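Local coordinates for protein probable hydrolase (Pseudomonas aeruginosa, PDB 7AL6) that is of unproven function but probably acts as a serine hydrolase of the alpha/beta hydrolase superfamily, possibly a lipolytic enzyme, at residues I31-W36 / A105-L110; D126-Y131 / L252-H257; S42-A47 / A182-Q187; G237-A240 / R244-A247; H263-D268 / Q274-V279. All coordinates share one frame; numbering follows the deposited sequence.

Contact 1 of 5, residues I31-W36 / A105-L110; sequences IALHGW and AIVSVL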
# COMPACT_ATOMS: atom_id res chain seq x y z
N ILE A 31 2.20 6.30 27.81
CA ILE A 31 2.18 5.26 26.77
C ILE A 31 3.01 4.08 27.27
O ILE A 31 4.17 4.26 27.67
CB ILE A 31 2.71 5.79 25.43
CG1 ILE A 31 1.90 7.00 25.01
CG2 ILE A 31 2.58 4.70 24.33
CD1 ILE A 31 2.48 7.75 23.77
N ALA A 32 2.40 2.89 27.27
CA ALA A 32 3.05 1.65 27.67
C ALA A 32 3.48 0.86 26.45
O ALA A 32 2.67 0.56 25.55
CB ALA A 32 2.12 0.81 28.55
N LEU A 33 4.76 0.48 26.42
CA LEU A 33 5.40 -0.16 25.29
C LEU A 33 5.92 -1.55 25.69
O LEU A 33 6.66 -1.70 26.68
CB LEU A 33 6.54 0.72 24.79
CG LEU A 33 6.21 2.18 24.47
CD1 LEU A 33 7.49 2.84 23.95
CD2 LEU A 33 5.12 2.24 23.42
N HIS A 34 5.60 -2.58 24.87
CA HIS A 34 5.87 -3.97 25.20
C HIS A 34 7.19 -4.45 24.58
O HIS A 34 7.86 -3.75 23.81
CB HIS A 34 4.69 -4.86 24.78
CG HIS A 34 4.38 -4.81 23.32
ND1 HIS A 34 5.17 -5.43 22.38
CD2 HIS A 34 3.39 -4.18 22.63
CE1 HIS A 34 4.69 -5.18 21.16
NE2 HIS A 34 3.61 -4.41 21.29
N GLY A 35 7.51 -5.70 24.86
CA GLY A 35 8.71 -6.41 24.41
C GLY A 35 8.61 -6.95 23.00
O GLY A 35 7.53 -7.01 22.46
N TRP A 36 9.73 -7.33 22.42
CA TRP A 36 9.78 -7.86 21.05
C TRP A 36 8.91 -9.13 20.96
O TRP A 36 9.04 -9.96 21.84
CB TRP A 36 11.24 -8.12 20.71
CG TRP A 36 11.53 -8.61 19.34
CD1 TRP A 36 11.41 -7.94 18.17
CD2 TRP A 36 12.17 -9.85 19.01
NE1 TRP A 36 11.86 -8.69 17.14
CE2 TRP A 36 12.31 -9.88 17.62
CE3 TRP A 36 12.54 -10.97 19.75
CZ2 TRP A 36 12.86 -10.97 16.96
CZ3 TRP A 36 13.08 -12.05 19.10
CH2 TRP A 36 13.23 -12.05 17.72
N ALA A 105 11.37 -0.73 26.62
CA ALA A 105 12.20 0.13 27.46
C ALA A 105 13.34 0.72 26.64
O ALA A 105 13.66 1.90 26.77
CB ALA A 105 12.77 -0.65 28.66
N ILE A 106 13.89 -0.08 25.73
CA ILE A 106 14.95 0.42 24.86
C ILE A 106 14.44 1.56 24.00
O ILE A 106 15.12 2.59 23.83
CB ILE A 106 15.52 -0.72 24.01
CG1 ILE A 106 16.21 -1.73 24.91
CG2 ILE A 106 16.43 -0.15 22.96
CD1 ILE A 106 16.60 -2.97 24.21
N VAL A 107 13.23 1.40 23.44
CA VAL A 107 12.66 2.42 22.57
C VAL A 107 12.38 3.68 23.37
O VAL A 107 12.59 4.81 22.88
CB VAL A 107 11.37 1.87 21.90
CG1 VAL A 107 10.60 2.98 21.21
CG2 VAL A 107 11.73 0.80 20.88
N SER A 108 11.94 3.51 24.60
CA SER A 108 11.64 4.63 25.47
C SER A 108 12.87 5.46 25.74
O SER A 108 12.80 6.70 25.73
CB SER A 108 11.07 4.13 26.79
OG SER A 108 9.82 3.49 26.65
N VAL A 109 14.01 4.79 26.00
CA VAL A 109 15.27 5.50 26.27
C VAL A 109 15.72 6.28 25.06
O VAL A 109 16.19 7.42 25.17
CB VAL A 109 16.37 4.51 26.73
CG1 VAL A 109 17.78 5.17 26.67
CG2 VAL A 109 16.10 3.98 28.13
N LEU A 110 15.59 5.70 23.87
CA LEU A 110 15.96 6.36 22.61
C LEU A 110 15.12 7.62 22.45
O LEU A 110 15.66 8.63 22.18
CB LEU A 110 15.71 5.41 21.43
CG LEU A 110 16.74 4.31 21.22
CD1 LEU A 110 16.47 3.60 19.91
CD2 LEU A 110 18.15 4.84 21.26
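Leu33 reaches from the sheet to the helix with a single methyl: its CD1 carries every close approach, lying 3.6 Å from Ser108 OG and 4.1 Å from Val107 CG1. The side chain leaves the strand with CG beside the backbone N (chi1 -52°) and runs on extended through chi2, which carries CD1 out toward helix 103-114. Val107 meets it across, the two side chains lying at about a right angle. On the valine, CG1 stands anti to the backbone N (chi1 168°) and is the branch that touches.

Ser108 comes from the next position round the helix. Its hydroxyl is held by Gly104 O, one turn back. The methyl of Leu33 therefore rests against an oxygen whose polar need is met within the helix, and no hydrogen bond crosses the contact. This is the core of an alpha/beta hydrolase fold: strand 28-33 is an inner strand of the sheet, and helix 103-114 is the one that follows the probable nucleophile elbow, formed by Gly100, Ser102 and Gly104, which Leu33 also touches. Val84 of helix 77-91 and Phe60 pack on the same leucine, while Leu98, Leu122 and Leu124 of the neighbouring strands pack on Ser108.

Just beyond the strand, His34 leaves the backbone away from the helix. Its ND1 donates to Gly35 O at 2.8 Å, a nearly straight bond (165°) lying in the ring plane, and its NE2 is bonded to Phe60 N. Hydrogen bonds at both nitrogens fix the rotation of the imidazole at the end of the strand.

Contact 2 of 5, residues D126-Y131 / L252-H257; sequences DGLIPY and LPFERH. With EDO (1,2-ethanediol), chain H.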
# COMPACT_ATOMS: atom_id res chain seq x y z
N ASP A 126 13.19 -4.10 33.21
CA ASP A 126 14.23 -5.06 32.78
C ASP A 126 14.75 -4.80 31.37
O ASP A 126 14.94 -5.75 30.68
CB ASP A 126 13.69 -6.48 32.90
CG ASP A 126 14.76 -7.45 33.33
OD1 ASP A 126 15.45 -7.13 34.26
OD2 ASP A 126 14.89 -8.47 32.71
N GLY A 127 14.94 -3.55 30.98
CA GLY A 127 15.51 -3.17 29.68
C GLY A 127 16.16 -1.82 29.76
O GLY A 127 15.69 -1.02 30.51
N LEU A 128 17.18 -1.58 28.97
CA LEU A 128 17.87 -0.30 28.94
C LEU A 128 18.46 0.01 27.57
O LEU A 128 18.07 1.01 26.92
CB LEU A 128 18.98 -0.30 30.00
CG LEU A 128 19.65 1.06 30.14
CD1 LEU A 128 18.59 2.05 30.66
CD2 LEU A 128 20.82 1.04 31.07
N ILE A 129 19.39 -0.82 27.11
CA ILE A 129 20.07 -0.54 25.85
C ILE A 129 19.94 -1.76 24.96
O ILE A 129 19.72 -2.88 25.43
CB ILE A 129 21.56 -0.20 26.07
CG1 ILE A 129 22.20 -1.20 27.01
CG2 ILE A 129 21.72 1.23 26.62
CD1 ILE A 129 23.72 -1.12 27.04
N PRO A 130 20.13 -1.58 23.65
CA PRO A 130 20.10 -2.73 22.75
C PRO A 130 21.45 -3.42 22.68
O PRO A 130 22.43 -2.93 23.26
CB PRO A 130 19.74 -2.10 21.41
CG PRO A 130 20.49 -0.75 21.47
CD PRO A 130 20.33 -0.31 22.92
N TYR A 131 21.51 -4.54 21.96
CA TYR A 131 22.79 -5.09 21.50
C TYR A 131 23.43 -4.14 20.50
O TYR A 131 22.76 -3.55 19.65
CB TYR A 131 22.59 -6.47 20.86
CG TYR A 131 22.30 -7.55 21.87
CD1 TYR A 131 22.99 -7.61 23.08
CD2 TYR A 131 21.34 -8.51 21.62
CE1 TYR A 131 22.73 -8.60 24.02
CE2 TYR A 131 21.07 -9.52 22.55
CZ TYR A 131 21.77 -9.55 23.75
OH TYR A 131 21.52 -10.53 24.69
N LEU A 252 24.60 5.74 36.59
CA LEU A 252 23.44 6.40 36.02
C LEU A 252 22.54 6.89 37.15
O LEU A 252 22.41 6.23 38.17
CB LEU A 252 22.61 5.48 35.10
CG LEU A 252 23.32 4.86 33.92
CD1 LEU A 252 22.40 3.87 33.19
CD2 LEU A 252 23.83 5.93 32.98
N PRO A 253 21.89 7.99 36.97
CA PRO A 253 21.04 8.50 38.04
C PRO A 253 19.67 7.87 38.08
O PRO A 253 18.76 8.46 38.67
CB PRO A 253 20.94 9.99 37.73
CG PRO A 253 20.93 10.00 36.19
CD PRO A 253 21.99 8.94 35.85
N PHE A 254 19.46 6.71 37.45
CA PHE A 254 18.14 6.08 37.50
C PHE A 254 17.88 5.48 38.88
O PHE A 254 18.78 4.92 39.50
CB PHE A 254 18.01 5.00 36.42
CG PHE A 254 18.36 5.46 35.02
CD1 PHE A 254 18.34 6.79 34.68
CD2 PHE A 254 18.68 4.53 34.04
CE1 PHE A 254 18.66 7.20 33.40
CE2 PHE A 254 18.99 4.94 32.76
CZ PHE A 254 18.97 6.27 32.44
N GLU A 255 16.63 5.59 39.36
CA GLU A 255 16.21 4.80 40.51
C GLU A 255 16.14 3.32 40.12
O GLU A 255 15.66 2.97 39.04
CB GLU A 255 14.84 5.27 41.02
CG GLU A 255 14.76 6.77 41.44
CD GLU A 255 13.32 7.23 41.77
OE1 GLU A 255 12.57 6.44 42.37
OE2 GLU A 255 12.93 8.38 41.44
N ARG A 256 16.68 2.45 40.97
CA ARG A 256 16.80 1.03 40.66
C ARG A 256 16.05 0.24 41.73
O ARG A 256 16.22 0.50 42.92
CB ARG A 256 18.26 0.58 40.55
CG ARG A 256 19.08 1.25 39.46
CD ARG A 256 20.57 0.76 39.41
NE ARG A 256 21.23 0.82 40.72
CZ ARG A 256 21.91 1.87 41.22
NH1 ARG A 256 22.06 3.00 40.54
NH2 ARG A 256 22.44 1.78 42.43
N HIS A 257 15.22 -0.70 41.31
CA HIS A 257 14.52 -1.58 42.24
C HIS A 257 14.75 -3.01 41.81
O HIS A 257 14.42 -3.39 40.68
CB HIS A 257 13.03 -1.23 42.33
CG HIS A 257 12.76 -0.01 43.17
ND1 HIS A 257 12.88 1.27 42.68
CD2 HIS A 257 12.46 0.11 44.48
CE1 HIS A 257 12.65 2.13 43.66
NE2 HIS A 257 12.37 1.45 44.75
C1 EDO H . 14.32 9.77 39.27
O1 EDO H . 14.33 10.84 40.18
C2 EDO H . 15.66 9.20 39.04
O2 EDO H . 16.19 9.32 37.77
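The unusual feature is how one leucine divides its two methyls between two partners: Leu128 CD1 meets the edge of the Phe254 ring, near the ring plane, while CD2 goes to Leu252. The aromatic contact is the closer one, CD1 of Leu128 standing 3.6 Å from Phe254 CE2 and 4.2 Å from Phe254 CD2. The other branch reaches Leu252 tip to tip, with Leu128 CD2 and Leu252 CD1 3.9 Å apart. Chi1 of -173° swings Leu128 CG away from its own backbone N, and chi2 of 64° turns the fork so that one methyl faces Phe254 and the other Leu252.

Phe254 is held from its own segment as well. Leu252 CB lies 4.1 Å above the plane, over the centre of the ring, so the phenylalanine has an aliphatic group on a face and a methyl at an edge. Val222 of helix 215-223 packs on both Leu252 and Phe254, and Met245, Leu248 and Leu249 of helix 245-250 close around Leu128.

On the far side, a 1,2-ethanediol molecule, probably from the crystallisation liquor, donates from O2 to Pro253 O at 2.9 Å. Glu255 lies beside it and forms a salt bridge with Arg286.

Segment 126-131 follows strand 119-125 of the alpha/beta hydrolase sheet and opens with Asp126, the likely acid of a Ser-His-Asp triad; segment 252-257 includes the start of edge strand 255-259. With no hydrogen bond or salt bridge across it, the contact holds by the shape and burial of Leu128, Leu252 and Phe254.

Contact 3 of 5, residues S42-A47 / A182-Q187; sequences SFSRLA and AELLAQ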
# COMPACT_ATOMS: atom_id res chain seq x y z
N SER A 42 0.93 -7.49 27.64
CA SER A 42 2.12 -7.55 28.51
C SER A 42 1.77 -6.73 29.76
O SER A 42 2.19 -7.08 30.78
CB SER A 42 3.33 -7.06 27.79
OG SER A 42 4.47 -7.17 28.58
N PHE A 43 0.92 -5.71 29.65
CA PHE A 43 0.52 -4.80 30.75
C PHE A 43 -0.84 -5.15 31.36
O PHE A 43 -1.33 -4.37 32.14
CB PHE A 43 0.61 -3.36 30.25
CG PHE A 43 1.98 -2.97 29.78
CD1 PHE A 43 2.97 -2.63 30.67
CD2 PHE A 43 2.31 -3.01 28.44
CE1 PHE A 43 4.24 -2.30 30.24
CE2 PHE A 43 3.58 -2.68 28.00
CZ PHE A 43 4.54 -2.33 28.90
N SER A 44 -1.41 -6.30 31.06
CA SER A 44 -2.76 -6.70 31.51
C SER A 44 -2.85 -6.76 33.04
O SER A 44 -3.87 -6.43 33.56
CB SER A 44 -3.25 -7.96 30.86
OG SER A 44 -2.39 -9.05 31.09
N ARG A 45 -1.80 -7.18 33.72
CA ARG A 45 -1.81 -7.25 35.20
C ARG A 45 -1.38 -5.91 35.82
O ARG A 45 -1.93 -5.53 36.82
CB ARG A 45 -0.85 -8.34 35.69
CG ARG A 45 -1.17 -9.75 35.25
CD ARG A 45 -0.43 -10.68 36.17
NE ARG A 45 -0.23 -12.00 35.66
CZ ARG A 45 -0.89 -13.06 36.07
NH1 ARG A 45 -1.81 -12.93 37.00
NH2 ARG A 45 -0.64 -14.23 35.54
N LEU A 46 -0.35 -5.29 35.27
CA LEU A 46 0.25 -4.05 35.81
C LEU A 46 -0.59 -2.79 35.65
O LEU A 46 -0.83 -2.16 36.63
CB LEU A 46 1.60 -3.87 35.12
CG LEU A 46 2.37 -2.64 35.54
CD1 LEU A 46 2.40 -2.53 37.05
CD2 LEU A 46 3.76 -2.66 34.97
N ALA A 47 -1.11 -2.52 34.46
CA ALA A 47 -1.78 -1.24 34.16
C ALA A 47 -2.98 -1.03 35.07
O ALA A 47 -3.13 0.05 35.56
CB ALA A 47 -2.17 -1.15 32.71
N ALA A 182 1.86 -16.55 29.11
CA ALA A 182 1.76 -16.98 27.72
C ALA A 182 0.31 -17.02 27.25
O ALA A 182 0.02 -16.58 26.13
CB ALA A 182 2.44 -18.32 27.56
N GLU A 183 -0.61 -17.45 28.12
CA GLU A 183 -2.04 -17.36 27.83
C GLU A 183 -2.49 -15.91 27.59
O GLU A 183 -3.27 -15.64 26.67
CB GLU A 183 -2.86 -17.97 28.99
CG GLU A 183 -2.66 -19.48 29.10
CD GLU A 183 -3.45 -20.15 30.23
OE1 GLU A 183 -4.15 -19.47 31.01
OE2 GLU A 183 -3.33 -21.38 30.33
N LEU A 184 -2.09 -14.99 28.48
CA LEU A 184 -2.50 -13.60 28.34
C LEU A 184 -1.99 -13.01 27.02
O LEU A 184 -2.74 -12.40 26.26
CB LEU A 184 -2.00 -12.81 29.55
CG LEU A 184 -2.76 -13.08 30.84
CD1 LEU A 184 -1.99 -12.54 32.06
CD2 LEU A 184 -4.13 -12.49 30.79
N LEU A 185 -0.73 -13.24 26.70
CA LEU A 185 -0.21 -12.77 25.43
C LEU A 185 -0.92 -13.43 24.24
O LEU A 185 -1.13 -12.77 23.21
CB LEU A 185 1.28 -13.00 25.38
CG LEU A 185 2.09 -12.12 26.34
CD1 LEU A 185 3.48 -12.69 26.44
CD2 LEU A 185 2.12 -10.68 25.85
N ALA A 186 -1.29 -14.72 24.37
CA ALA A 186 -1.96 -15.45 23.29
C ALA A 186 -3.34 -14.87 22.95
O ALA A 186 -3.78 -14.97 21.81
CB ALA A 186 -2.16 -16.92 23.66
N GLN A 187 -4.01 -14.26 23.90
CA GLN A 187 -5.36 -13.68 23.69
C GLN A 187 -5.30 -12.58 22.63
O GLN A 187 -6.29 -12.37 21.99
CB GLN A 187 -5.93 -13.18 25.00
CG GLN A 187 -6.16 -14.29 25.99
CD GLN A 187 -7.25 -13.96 26.97
OE1 GLN A 187 -7.08 -13.14 27.85
NE2 GLN A 187 -8.38 -14.61 26.81
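Ser44 and Leu184 meet through two torsions: chi1 of 58° places Ser44 OG between its own backbone N and carbonyl carbon, and chi1 of -73° with an extended chi2 sends Leu184 CD1 toward it. In this alpha/beta hydrolase fold the contact joins the loop after strand 28-33 to helix 179-189, which lies outside the central sheet. The serine OG is 3.6 Å from Leu184 CD1 and 3.9 Å from Leu184 CD2, but its hydrogen bond is to Met41 O.

Arg45 crosses Leu184 at about a right angle. Its chain extends from CG to NE and lays one face of the guanidinium against Leu184 CD1, 4.0 Å from NE. The charged group is well gripped: NE donates to Leu267 O, NH1 pairs with Glu270 and NH2 with Glu180. These partners fix the orientation of the guanidinium plane, and the leucine methyl packs over one face. Leu3 of the second subunit also packs on Leu184, which brings the subunit interface to this helix.

Nearer the probable catalytic centre, Ser42 OG is bonded to His266 NE2, while its backbone is touched by the neighbouring leucine: Leu185 CD2 lies 3.8 Å from Ser42 N.

Contact 4 of 5, residues G237-A240 / R244-A247; sequences GMLA and RMRA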
# COMPACT_ATOMS: atom_id res chain seq x y z
N GLY A 237 16.34 -11.97 35.29
CA GLY A 237 16.22 -11.37 33.98
C GLY A 237 17.54 -10.84 33.44
O GLY A 237 18.56 -11.54 33.48
N MET A 238 17.51 -9.59 32.97
CA MET A 238 18.65 -8.93 32.31
C MET A 238 20.00 -9.10 33.01
O MET A 238 20.99 -9.45 32.37
CB MET A 238 18.34 -7.44 32.21
CG MET A 238 19.51 -6.51 31.90
SD MET A 238 18.91 -4.85 31.37
CE MET A 238 18.34 -4.16 32.90
N LEU A 239 20.05 -8.80 34.31
CA LEU A 239 21.33 -8.77 35.02
C LEU A 239 21.92 -10.17 35.19
O LEU A 239 23.15 -10.35 35.17
CB LEU A 239 21.14 -8.10 36.37
CG LEU A 239 21.07 -6.58 36.30
CD1 LEU A 239 21.29 -5.98 37.70
CD2 LEU A 239 22.08 -5.99 35.32
N ALA A 240 21.07 -11.17 35.40
CA ALA A 240 21.55 -12.55 35.42
C ALA A 240 22.14 -12.94 34.07
O ALA A 240 23.06 -13.76 34.01
CB ALA A 240 20.40 -13.50 35.78
N ARG A 244 27.69 -7.39 33.41
CA ARG A 244 28.47 -6.19 33.00
C ARG A 244 27.60 -4.93 33.17
O ARG A 244 28.14 -3.86 33.41
CB ARG A 244 28.99 -6.37 31.58
CG ARG A 244 30.46 -6.76 31.53
CD ARG A 244 31.08 -6.71 30.15
NE ARG A 244 30.94 -5.43 29.47
CZ ARG A 244 30.84 -5.29 28.15
NH1 ARG A 244 30.70 -4.09 27.62
NH2 ARG A 244 30.89 -6.35 27.37
N MET A 245 26.28 -5.07 33.04
CA MET A 245 25.28 -4.00 33.19
C MET A 245 25.37 -3.37 34.58
O MET A 245 25.17 -2.18 34.68
CB MET A 245 23.88 -4.60 33.04
CG MET A 245 23.40 -4.68 31.62
SD MET A 245 23.20 -3.09 30.84
CE MET A 245 22.55 -2.16 32.21
N ARG A 246 25.65 -4.16 35.61
CA ARG A 246 25.60 -3.70 37.02
C ARG A 246 26.51 -2.49 37.20
O ARG A 246 26.10 -1.56 37.84
CB ARG A 246 25.97 -4.88 37.90
CG ARG A 246 26.12 -4.57 39.38
CD ARG A 246 26.09 -5.86 40.17
NE ARG A 246 25.07 -5.75 41.18
CZ ARG A 246 23.91 -6.40 41.17
NH1 ARG A 246 23.06 -6.19 42.15
NH2 ARG A 246 23.62 -7.26 40.21
N ALA A 247 27.69 -2.50 36.61
CA ALA A 247 28.61 -1.37 36.72
C ALA A 247 28.13 -0.16 35.92
O ALA A 247 28.31 0.98 36.34
CB ALA A 247 30.00 -1.78 36.24
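Leu239 and Met245 form the centre of the contact, the two side chains crossing at about a right angle. Leu239 CD2 is modelled 3.2 Å from Met245 CB, shorter than ordinary van der Waals contact and probably doubtful in detail. The same methyl is 4.1 Å from Met245 CG and 4.0 Å from Arg246 N, and so lies against the backbone at Met245-Arg246. The other branch, Leu239 CD1, lies 3.7 Å from Arg246 NH2 and approaches the guanidinium obliquely. Arg246 gets there by a bend at chi3 (-126°) that brings its end across the leucine, at the exposed margin of the contact.

A looser touch is made by the two methionines, with Met238 CG and Met245 CG 4.3 Å apart. Met238 leaves its helix extended, with chi1 and chi2 both at 165°, whereas Met245 is bent at chi2 and chi3. That bend brings the thioether end of Met245 round to Leu128, and its CE packs against Leu128 CD2.

Farther out, the backbone sets the positions. Gly237 is the N-cap of the short helix 238-241, and Met238 N in its first turn donates to Asp126 OD2. In segment 244-247, Arg244 N is bonded to the carboxylate of Glu242. The leucine and methionines therefore pack across a three-residue connection.

A backbone N-H given to the Asp126 carboxylate from a helix start may help to orient it. Through this bond helix 238-241, which follows strand 229-234, lies beside the probable acid, placed after strand 119-125, of an alpha/beta hydrolase triad.

Contact 5 of 5, residues H263-D268 / Q274-V279; sequences HHLHLD and QAVARV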
# COMPACT_ATOMS: atom_id res chain seq x y z
N HIS A 263 12.30 -12.26 33.42
CA HIS A 263 12.25 -11.10 32.55
C HIS A 263 10.84 -10.51 32.39
O HIS A 263 10.67 -9.29 32.23
CB HIS A 263 12.80 -11.52 31.22
CG HIS A 263 12.89 -10.43 30.22
ND1 HIS A 263 13.57 -9.26 30.46
CD2 HIS A 263 12.40 -10.34 28.96
CE1 HIS A 263 13.52 -8.50 29.38
NE2 HIS A 263 12.81 -9.13 28.46
N HIS A 264 9.81 -11.35 32.48
CA HIS A 264 8.42 -10.93 32.43
C HIS A 264 7.79 -10.86 33.80
O HIS A 264 6.60 -11.14 33.94
CB HIS A 264 7.62 -11.86 31.53
CG HIS A 264 7.84 -11.62 30.07
ND1 HIS A 264 8.97 -12.03 29.40
CD2 HIS A 264 7.07 -10.98 29.14
CE1 HIS A 264 8.89 -11.68 28.13
NE2 HIS A 264 7.75 -11.03 27.95
N LEU A 265 8.55 -10.42 34.82
CA LEU A 265 8.05 -10.52 36.19
C LEU A 265 6.73 -9.81 36.39
O LEU A 265 5.95 -10.19 37.27
CB LEU A 265 9.10 -10.00 37.18
CG LEU A 265 9.25 -8.49 37.32
CD1 LEU A 265 10.16 -8.20 38.54
CD2 LEU A 265 9.84 -7.86 36.06
N HIS A 266 6.49 -8.73 35.66
CA HIS A 266 5.26 -7.90 35.74
C HIS A 266 4.05 -8.66 35.21
O HIS A 266 2.97 -8.27 35.52
CB HIS A 266 5.45 -6.57 35.01
CG HIS A 266 5.54 -6.73 33.55
ND1 HIS A 266 6.56 -7.38 32.97
CD2 HIS A 266 4.74 -6.35 32.55
CE1 HIS A 266 6.39 -7.38 31.67
NE2 HIS A 266 5.30 -6.76 31.40
N LEU A 267 4.25 -9.63 34.33
CA LEU A 267 3.15 -10.41 33.72
C LEU A 267 3.05 -11.86 34.23
O LEU A 267 1.96 -12.37 34.24
CB LEU A 267 3.37 -10.42 32.21
CG LEU A 267 2.36 -11.21 31.40
CD1 LEU A 267 1.03 -10.50 31.39
CD2 LEU A 267 2.87 -11.44 30.01
N ASP A 268 4.14 -12.43 34.75
CA ASP A 268 4.19 -13.85 35.13
C ASP A 268 3.15 -14.18 36.18
O ASP A 268 2.49 -15.16 36.03
CB ASP A 268 5.57 -14.24 35.64
CG ASP A 268 6.53 -14.48 34.52
OD1 ASP A 268 6.08 -14.85 33.48
OD2 ASP A 268 7.69 -14.25 34.70
N GLN A 274 2.12 -6.88 41.37
CA GLN A 274 1.88 -5.97 42.49
C GLN A 274 3.15 -5.26 42.91
O GLN A 274 3.12 -4.09 43.30
CB GLN A 274 1.35 -6.74 43.69
CG GLN A 274 -0.13 -6.96 43.69
CD GLN A 274 -0.55 -8.03 44.69
OE1 GLN A 274 -1.49 -8.78 44.43
NE2 GLN A 274 0.13 -8.09 45.82
N ALA A 275 4.25 -5.99 42.94
CA ALA A 275 5.50 -5.42 43.39
C ALA A 275 5.97 -4.37 42.41
O ALA A 275 6.37 -3.29 42.82
CB ALA A 275 6.55 -6.51 43.55
N VAL A 276 5.91 -4.66 41.10
CA VAL A 276 6.22 -3.61 40.14
C VAL A 276 5.28 -2.44 40.31
O VAL A 276 5.70 -1.27 40.32
CB VAL A 276 6.19 -4.17 38.70
CG1 VAL A 276 6.40 -3.01 37.72
CG2 VAL A 276 7.26 -5.24 38.55
N ALA A 277 3.99 -2.71 40.50
CA ALA A 277 3.04 -1.62 40.61
C ALA A 277 3.37 -0.71 41.80
O ALA A 277 3.19 0.52 41.72
CB ALA A 277 1.63 -2.19 40.74
N ARG A 278 3.78 -1.30 42.92
CA ARG A 278 4.07 -0.48 44.09
C ARG A 278 5.20 0.48 43.78
O ARG A 278 5.15 1.66 44.13
CB ARG A 278 4.47 -1.34 45.29
CG ARG A 278 3.31 -1.93 46.05
CD ARG A 278 3.85 -2.98 47.06
NE ARG A 278 2.81 -3.80 47.68
CZ ARG A 278 1.74 -3.32 48.31
NH1 ARG A 278 1.57 -2.01 48.46
NH2 ARG A 278 0.85 -4.16 48.83
N VAL A 279 6.23 -0.01 43.10
CA VAL A 279 7.40 0.82 42.74
C VAL A 279 6.99 1.97 41.82
O VAL A 279 7.22 3.10 42.19
CB VAL A 279 8.46 -0.04 42.05
CG1 VAL A 279 9.50 0.80 41.35
CG2 VAL A 279 9.12 -1.01 43.02
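Val276 points from helix 270-284 toward segment 263-268, and from its CB the two methyls part. CG1 stands anti to the backbone N (chi1 175°), which leaves CG2 beside that N and facing the other segment; CG2 makes all the close approaches. This Val276 CG2 meets Leu265 CG at 4.0 Å and Leu265 CD1 at 4.1 Å, with the two side chains set at a slant, and it reaches His266 CB at 4.2 Å. Leu265 holds CG between its backbone N and carbonyl carbon (chi1 77°), which sets CG and CD1 against the valine methyl. The sheet lies beyond: Leu259 packs on both Leu265 and Val276.

His266 offers Val276 only the base of its side chain. Its imidazole leads away from the helix, and Leu267 CB sits 4.2 Å above one face of the ring. The short helix 265-268 is tied internally too, since His264 O accepts from both Leu267 N, at 2.8 Å, and Asp268 N.

His263 opens this segment, bonded through ND1 to Asp126 and through NE2 to Ser102. The packing thus joins the C-terminal helix to the short helix after the probable catalytic histidine of an alpha/beta hydrolase triad.

In the fold
Contact 1 lies near the middle of the chain, its centre about 4 Å from the chain's centre, and joins strand 28-33 to helix 103-114. Contact 2 is about 12 Å away, centre to centre, and reaches the same mixed sheet near its edge strand 255-259. Contact 4 falls within the loop that contact 2 closes, their centres about 9 Å apart. Contacts 3 and 5, about 12 Å apart between centres, adjoin through segments 42-47 and 263-268. Along the chain, contact 3 alternates with contacts 1 and 2, whereas contact 5 comes last. The likely Ser-His-Asp triad is thus assembled from distant parts of the sequence, with contacts 2 and 5 holding its acid and histidine.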